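Long-range contact in rubisco operon transcriptional regulator (Synechocystis sp., PDB 5Y2W), which probably represses transcription as a LysR-type regulator of carbon metabolism, its regulatory domain sensing 2-phosphoglycolate: residues I72-V86 with F181-A193. Residues are numbered along the deposited sequence; the frame is centred on the assembly and turned at random.
Sequences IDLNYQPFLDNPLVV and FPIKRRWYVANLA. With PGA (2-phosphoglycolic acid), chain B.
N82 and R185 meet where two antiparallel crossover segments link the lobes of the LysR substrate-binding domain, a periplasmic-binding-protein-like fold whose cleft holds the ligand; one lobe contains the sheet of strands 74-79 and 186-192, the other the sheet of strand 81-89. The N82 amide N donates to R185 O at 2.6 Å, approaching from above the carbonyl plane, and both side chains grip the 2-phosphoglycolate carboxylate: N82 ND2 bonds O1 at 2.7 Å, while R185 NE and NH2 both donate to O2, the NH2 bond being 2.5 Å. The R185 side chain is fully extended, chi1 to chi3 all near 180°, which carries its guanidinium to that oxygen past L84, whose CG packs on R185 CD. Hydrogen bonds between N82 OD1 and S160 OG and between N82 ND2 and S66 OG limit the rotation of the amide.

Toward one lobe, paired L84–I183 backbone bonds make a single antiparallel bridge; toward the other, strands 74-79 and 186-192 run antiparallel at 149°. A beta bulge between P78 and L80 shifts their register by one: W187 O accepts from F79 N, whereas W187 N donates to L80 O. D81 OD1 and R186 NE form a long salt bridge of 3.9 Å, and P78 CB sits over the centre of the R186 guanidinium.

The W187 indole packs beside N82 at the hinge end of strand 186-192. N82 CB lies over its five-membered ring, 4.0 Å from the centroid, L80 CD2 touches CZ3 at 3.6 Å, and H162 stacks on the indole. An alanine here would remove the indole and is likely to open a gap beside N82 CB and L80 CD2 and leave H162 without its stacking partner.

Farther out, the Y76 edge meets the Y188 face, planes 67° apart, and V86 CG2 stands over the centre of the F181 ring, 3.4 Å from its centroid.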
loop_
_atom_site.group_PDB
_atom_site.type_symbol
_atom_site.label_atom_id
_atom_site.label_comp_id
_atom_site.label_asym_id
_atom_site.label_seq_id
_atom_site.Cartn_x
_atom_site.Cartn_y
_atom_site.Cartn_z
ATOM N N ILE A 72 22.165 -8.755 -8.717
ATOM C CA ILE A 72 21.461 -9.973 -9.107
ATOM C C ILE A 72 21.389 -10.034 -10.611
ATOM O O ILE A 72 21.148 -9.002 -11.267
ATOM C CB ILE A 72 20.054 -10.040 -8.515
ATOM C CG1 ILE A 72 20.188 -10.130 -6.988
ATOM C CG2 ILE A 72 19.285 -11.204 -9.116
ATOM C CD1 ILE A 72 18.878 -10.051 -6.254
ATOM N N ASP A 73 21.617 -11.239 -11.139
ATOM C CA ASP A 73 21.655 -11.474 -12.579
ATOM C C ASP A 73 20.274 -11.901 -12.987
ATOM O O ASP A 73 19.799 -12.914 -12.550
ATOM C CB ASP A 73 22.701 -12.557 -12.978
ATOM C CG ASP A 73 22.800 -12.768 -14.513
ATOM O OD1 ASP A 73 22.228 -11.988 -15.320
ATOM O OD2 ASP A 73 23.468 -13.735 -14.924
ATOM N N LEU A 74 19.660 -11.108 -13.844
ATOM C CA LEU A 74 18.270 -11.234 -14.206
ATOM C C LEU A 74 18.095 -11.272 -15.693
ATOM O O LEU A 74 18.797 -10.544 -16.422
ATOM C CB LEU A 74 17.532 -9.968 -13.747
ATOM C CG LEU A 74 17.394 -9.802 -12.256
ATOM C CD1 LEU A 74 16.769 -8.451 -11.910
ATOM C CD2 LEU A 74 16.565 -10.949 -11.718
ATOM N N ASN A 75 17.134 -12.067 -16.150
ATOM C CA ASN A 75 16.550 -11.769 -17.425
ATOM C C ASN A 75 15.373 -10.790 -17.213
ATOM O O ASN A 75 14.717 -10.865 -16.191
ATOM C CB ASN A 75 16.029 -13.025 -18.084
ATOM C CG ASN A 75 15.837 -12.835 -19.563
ATOM O OD1 ASN A 75 14.981 -12.066 -20.023
ATOM N ND2 ASN A 75 16.671 -13.499 -20.325
ATOM N N TYR A 76 15.093 -9.917 -18.189
ATOM C CA TYR A 76 13.916 -9.071 -18.151
ATOM C C TYR A 76 13.544 -8.348 -19.409
ATOM O O TYR A 76 14.390 -8.046 -20.258
ATOM C CB TYR A 76 14.023 -8.018 -17.056
ATOM C CG TYR A 76 15.285 -7.217 -17.026
ATOM C CD1 TYR A 76 15.384 -6.010 -17.681
ATOM C CD2 TYR A 76 16.354 -7.624 -16.271
ATOM C CE1 TYR A 76 16.543 -5.236 -17.588
ATOM C CE2 TYR A 76 17.508 -6.878 -16.186
ATOM C CZ TYR A 76 17.596 -5.670 -16.838
ATOM O OH TYR A 76 18.775 -4.969 -16.751
ATOM N N GLN A 77 12.253 -8.018 -19.487
ATOM C CA GLN A 77 11.749 -7.218 -20.585
ATOM C C GLN A 77 10.970 -6.033 -20.080
ATOM O O GLN A 77 10.170 -6.204 -19.161
ATOM C CB GLN A 77 10.786 -8.035 -21.431
ATOM C CG GLN A 77 11.345 -9.381 -21.835
ATOM C CD GLN A 77 10.397 -10.113 -22.754
ATOM O OE1 GLN A 77 10.035 -9.602 -23.801
ATOM N NE2 GLN A 77 9.952 -11.292 -22.336
ATOM N N PRO A 78 11.114 -4.868 -20.753
ATOM C CA PRO A 78 10.226 -3.767 -20.445
ATOM C C PRO A 78 8.879 -4.053 -21.043
ATOM O O PRO A 78 8.808 -4.605 -22.123
ATOM C CB PRO A 78 10.862 -2.593 -21.162
ATOM C CG PRO A 78 11.506 -3.207 -22.392
ATOM C CD PRO A 78 11.932 -4.590 -21.962
ATOM N N PHE A 79 7.816 -3.692 -20.323
ATOM C CA PHE A 79 6.443 -3.854 -20.805
ATOM C C PHE A 79 5.574 -2.604 -20.658
ATOM O O PHE A 79 4.532 -2.539 -21.256
ATOM C CB PHE A 79 5.763 -5.056 -20.142
ATOM C CG PHE A 79 5.555 -4.918 -18.653
ATOM C CD1 PHE A 79 6.515 -5.348 -17.766
ATOM C CD2 PHE A 79 4.362 -4.380 -18.158
ATOM C CE1 PHE A 79 6.317 -5.235 -16.401
ATOM C CE2 PHE A 79 4.151 -4.270 -16.794
ATOM C CZ PHE A 79 5.123 -4.682 -15.910
ATOM N N LEU A 80 6.023 -1.586 -19.927
ATOM C CA LEU A 80 5.189 -0.398 -19.662
ATOM C C LEU A 80 6.051 0.694 -19.088
ATOM O O LEU A 80 6.887 0.454 -18.267
ATOM C CB LEU A 80 4.006 -0.760 -18.686
ATOM C CG LEU A 80 2.786 0.166 -18.713
ATOM C CD1 LEU A 80 2.174 0.337 -20.097
ATOM C CD2 LEU A 80 1.726 -0.328 -17.768
ATOM N N ASP A 81 5.850 1.906 -19.534
ATOM C CA ASP A 81 6.555 3.039 -18.973
ATOM C C ASP A 81 6.078 3.296 -17.556
ATOM O O ASP A 81 4.930 3.037 -17.227
ATOM C CB ASP A 81 6.257 4.295 -19.777
ATOM C CG ASP A 81 6.858 4.238 -21.161
ATOM O OD1 ASP A 81 7.644 3.305 -21.418
ATOM O OD2 ASP A 81 6.558 5.137 -21.975
ATOM N N ASN A 82 6.982 3.831 -16.751
ATOM C CA ASN A 82 6.688 4.164 -15.392
ATOM C C ASN A 82 7.209 5.569 -15.101
ATOM O O ASN A 82 8.180 5.759 -14.368
ATOM C CB ASN A 82 7.349 3.144 -14.490
ATOM C CG ASN A 82 7.045 3.405 -13.026
ATOM O OD1 ASN A 82 5.975 3.971 -12.664
ATOM N ND2 ASN A 82 7.979 3.021 -12.181
ATOM N N PRO A 83 6.569 6.560 -15.685
ATOM C CA PRO A 83 7.067 7.905 -15.441
ATOM C C PRO A 83 6.782 8.379 -13.996
ATOM O O PRO A 83 5.644 8.251 -13.515
ATOM C CB PRO A 83 6.292 8.743 -16.425
ATOM C CG PRO A 83 5.009 8.048 -16.589
ATOM C CD PRO A 83 5.269 6.571 -16.351
ATOM N N LEU A 84 7.830 8.883 -13.337
ATOM C CA LEU A 84 7.727 9.493 -12.014
ATOM C C LEU A 84 7.521 11.009 -12.139
ATOM O O LEU A 84 8.259 11.700 -12.853
ATOM C CB LEU A 84 9.006 9.262 -11.255
ATOM C CG LEU A 84 9.513 7.832 -11.108
ATOM C CD1 LEU A 84 10.656 7.816 -10.092
ATOM C CD2 LEU A 84 8.461 6.831 -10.679
ATOM N N VAL A 85 6.516 11.537 -11.481
ATOM C CA VAL A 85 6.196 12.942 -11.673
ATOM C C VAL A 85 6.113 13.673 -10.340
ATOM O O VAL A 85 5.904 13.055 -9.288
ATOM C CB VAL A 85 4.857 13.113 -12.444
ATOM C CG1 VAL A 85 4.967 12.635 -13.884
ATOM C CG2 VAL A 85 3.702 12.386 -11.742
ATOM N N VAL A 86 6.215 15.005 -10.431
ATOM C CA VAL A 86 6.018 15.878 -9.290
ATOM C C VAL A 86 4.529 16.123 -9.003
ATOM O O VAL A 86 3.788 16.618 -9.836
ATOM C CB VAL A 86 6.781 17.213 -9.453
ATOM C CG1 VAL A 86 6.565 18.101 -8.248
ATOM C CG2 VAL A 86 8.282 16.951 -9.613
ATOM N N PHE A 181 11.263 16.495 -15.503
ATOM C CA PHE A 181 10.237 15.536 -15.228
ATOM C C PHE A 181 9.453 15.314 -16.484
ATOM O O PHE A 181 9.355 16.212 -17.269
ATOM C CB PHE A 181 9.350 16.015 -14.070
ATOM C CG PHE A 181 10.018 15.830 -12.745
ATOM C CD1 PHE A 181 10.885 16.801 -12.243
ATOM C CD2 PHE A 181 9.832 14.652 -12.042
ATOM C CE1 PHE A 181 11.507 16.627 -11.048
ATOM C CE2 PHE A 181 10.479 14.454 -10.847
ATOM C CZ PHE A 181 11.338 15.427 -10.352
ATOM N N PRO A 182 8.850 14.129 -16.647
ATOM C CA PRO A 182 8.872 12.978 -15.756
ATOM C C PRO A 182 10.192 12.304 -15.706
ATOM O O PRO A 182 10.974 12.413 -16.626
ATOM C CB PRO A 182 7.848 12.015 -16.373
ATOM C CG PRO A 182 7.768 12.434 -17.788
ATOM C CD PRO A 182 7.929 13.922 -17.782
ATOM N N ILE A 183 10.480 11.633 -14.603
ATOM C CA ILE A 183 11.667 10.835 -14.576
ATOM C C ILE A 183 11.314 9.638 -15.425
ATOM O O ILE A 183 10.328 8.922 -15.142
ATOM C CB ILE A 183 12.072 10.399 -13.178
ATOM C CG1 ILE A 183 12.364 11.676 -12.353
ATOM C CG2 ILE A 183 13.288 9.432 -13.251
ATOM C CD1 ILE A 183 13.037 11.449 -11.015
ATOM N N LYS A 184 12.057 9.469 -16.505
ATOM C CA LYS A 184 11.755 8.373 -17.469
ATOM C C LYS A 184 12.185 7.005 -16.890
ATOM O O LYS A 184 13.283 6.822 -16.463
ATOM C CB LYS A 184 12.462 8.616 -18.789
ATOM C CG LYS A 184 11.845 9.752 -19.602
ATOM C CD LYS A 184 12.758 10.151 -20.766
ATOM C CE LYS A 184 12.400 11.508 -21.338
ATOM N NZ LYS A 184 12.754 12.607 -20.386
ATOM N N ARG A 185 11.266 6.085 -16.793
ATOM C CA ARG A 185 11.531 4.867 -16.040
ATOM C C ARG A 185 10.545 3.862 -16.585
ATOM O O ARG A 185 9.539 4.223 -17.185
ATOM C CB ARG A 185 11.339 5.232 -14.580
ATOM C CG ARG A 185 11.480 4.194 -13.525
ATOM C CD ARG A 185 11.130 4.890 -12.193
ATOM N NE ARG A 185 11.200 4.040 -10.991
ATOM C CZ ARG A 185 12.331 3.714 -10.365
ATOM N NH1 ARG A 185 13.466 4.204 -10.797
ATOM N NH2 ARG A 185 12.318 2.957 -9.268
ATOM N N ARG A 186 10.801 2.593 -16.391
ATOM C CA ARG A 186 9.980 1.620 -17.102
ATOM C C ARG A 186 9.704 0.558 -16.103
ATOM O O ARG A 186 10.486 0.423 -15.186
ATOM C CB ARG A 186 10.778 1.072 -18.295
ATOM C CG ARG A 186 11.207 2.180 -19.274
ATOM C CD ARG A 186 11.892 1.694 -20.515
ATOM N NE ARG A 186 10.958 1.188 -21.527
ATOM C CZ ARG A 186 11.300 0.444 -22.604
ATOM N NH1 ARG A 186 12.561 0.056 -22.833
ATOM N NH2 ARG A 186 10.343 0.056 -23.455
ATOM N N TRP A 187 8.572 -0.136 -16.235
ATOM C CA TRP A 187 8.376 -1.393 -15.554
ATOM C C TRP A 187 8.945 -2.566 -16.379
ATOM O O TRP A 187 8.662 -2.709 -17.558
ATOM C CB TRP A 187 6.882 -1.632 -15.320
ATOM C CG TRP A 187 6.256 -0.875 -14.192
ATOM C CD1 TRP A 187 6.874 -0.295 -13.122
ATOM C CD2 TRP A 187 4.872 -0.667 -14.011
ATOM N NE1 TRP A 187 5.945 0.271 -12.286
ATOM C CE2 TRP A 187 4.710 0.050 -12.806
ATOM C CE3 TRP A 187 3.730 -1.070 -14.725
ATOM C CZ2 TRP A 187 3.477 0.424 -12.330
ATOM C CZ3 TRP A 187 2.513 -0.671 -14.263
ATOM C CH2 TRP A 187 2.395 0.044 -13.041
ATOM N N TYR A 188 9.698 -3.425 -15.713
ATOM C CA TYR A 188 10.255 -4.605 -16.313
ATOM C C TYR A 188 9.700 -5.811 -15.636
ATOM O O TYR A 188 9.520 -5.808 -14.418
ATOM C CB TYR A 188 11.752 -4.652 -16.107
ATOM C CG TYR A 188 12.546 -3.559 -16.779
ATOM C CD1 TYR A 188 12.852 -3.617 -18.139
ATOM C CD2 TYR A 188 13.033 -2.477 -16.033
ATOM C CE1 TYR A 188 13.621 -2.628 -18.743
ATOM C CE2 TYR A 188 13.776 -1.489 -16.622
ATOM C CZ TYR A 188 14.082 -1.571 -17.974
ATOM O OH TYR A 188 14.836 -0.563 -18.493
ATOM N N VAL A 189 9.433 -6.853 -16.417
ATOM C CA VAL A 189 9.165 -8.169 -15.848
ATOM C C VAL A 189 10.433 -9.044 -16.001
ATOM O O VAL A 189 11.023 -9.177 -17.076
ATOM C CB VAL A 189 7.914 -8.836 -16.426
ATOM C CG1 VAL A 189 7.976 -8.877 -17.933
ATOM C CG2 VAL A 189 7.746 -10.244 -15.857
ATOM N N ALA A 190 10.843 -9.578 -14.863
ATOM C CA ALA A 190 12.142 -10.137 -14.672
ATOM C C ALA A 190 12.013 -11.507 -14.021
ATOM O O ALA A 190 11.004 -11.793 -13.384
ATOM C CB ALA A 190 12.991 -9.217 -13.798
ATOM N N ASN A 191 13.030 -12.332 -14.250
ATOM C CA ASN A 191 13.246 -13.589 -13.544
ATOM C C ASN A 191 14.744 -13.810 -13.375
ATOM O O ASN A 191 15.568 -13.187 -14.073
ATOM C CB ASN A 191 12.651 -14.741 -14.316
ATOM C CG ASN A 191 13.306 -14.926 -15.674
ATOM O OD1 ASN A 191 14.222 -15.717 -15.823
ATOM N ND2 ASN A 191 12.830 -14.215 -16.658
ATOM N N LEU A 192 15.102 -14.632 -12.403
ATOM C CA LEU A 192 16.525 -14.942 -12.124
ATOM C C LEU A 192 17.156 -15.456 -13.431
ATOM O O LEU A 192 16.537 -16.273 -14.134
ATOM C CB LEU A 192 16.655 -15.967 -10.970
ATOM C CG LEU A 192 16.215 -15.509 -9.540
ATOM C CD1 LEU A 192 16.577 -16.468 -8.413
ATOM C CD2 LEU A 192 16.774 -14.137 -9.175
ATOM N N ALA A 193 18.320 -14.919 -13.805
ATOM C CA ALA A 193 18.906 -15.263 -15.122
ATOM C C ALA A 193 19.134 -16.778 -15.206
ATOM O O ALA A 193 19.618 -17.385 -14.238
ATOM C CB ALA A 193 20.215 -14.519 -15.343
HETATM P P PGA B . 9.523 1.677 -4.955
HETATM O O1P PGA B . 9.347 1.426 -6.542
HETATM O O2P PGA B . 8.334 1.051 -4.305
HETATM O O3P PGA B . 9.616 3.207 -4.828
HETATM O O4P PGA B . 10.696 0.846 -4.590
HETATM C C2 PGA B . 8.233 1.763 -7.341
HETATM C C1 PGA B . 8.633 2.368 -8.681
HETATM O O1 PGA B . 7.724 2.719 -9.497
HETATM O O2 PGA B . 9.852 2.490 -8.920
#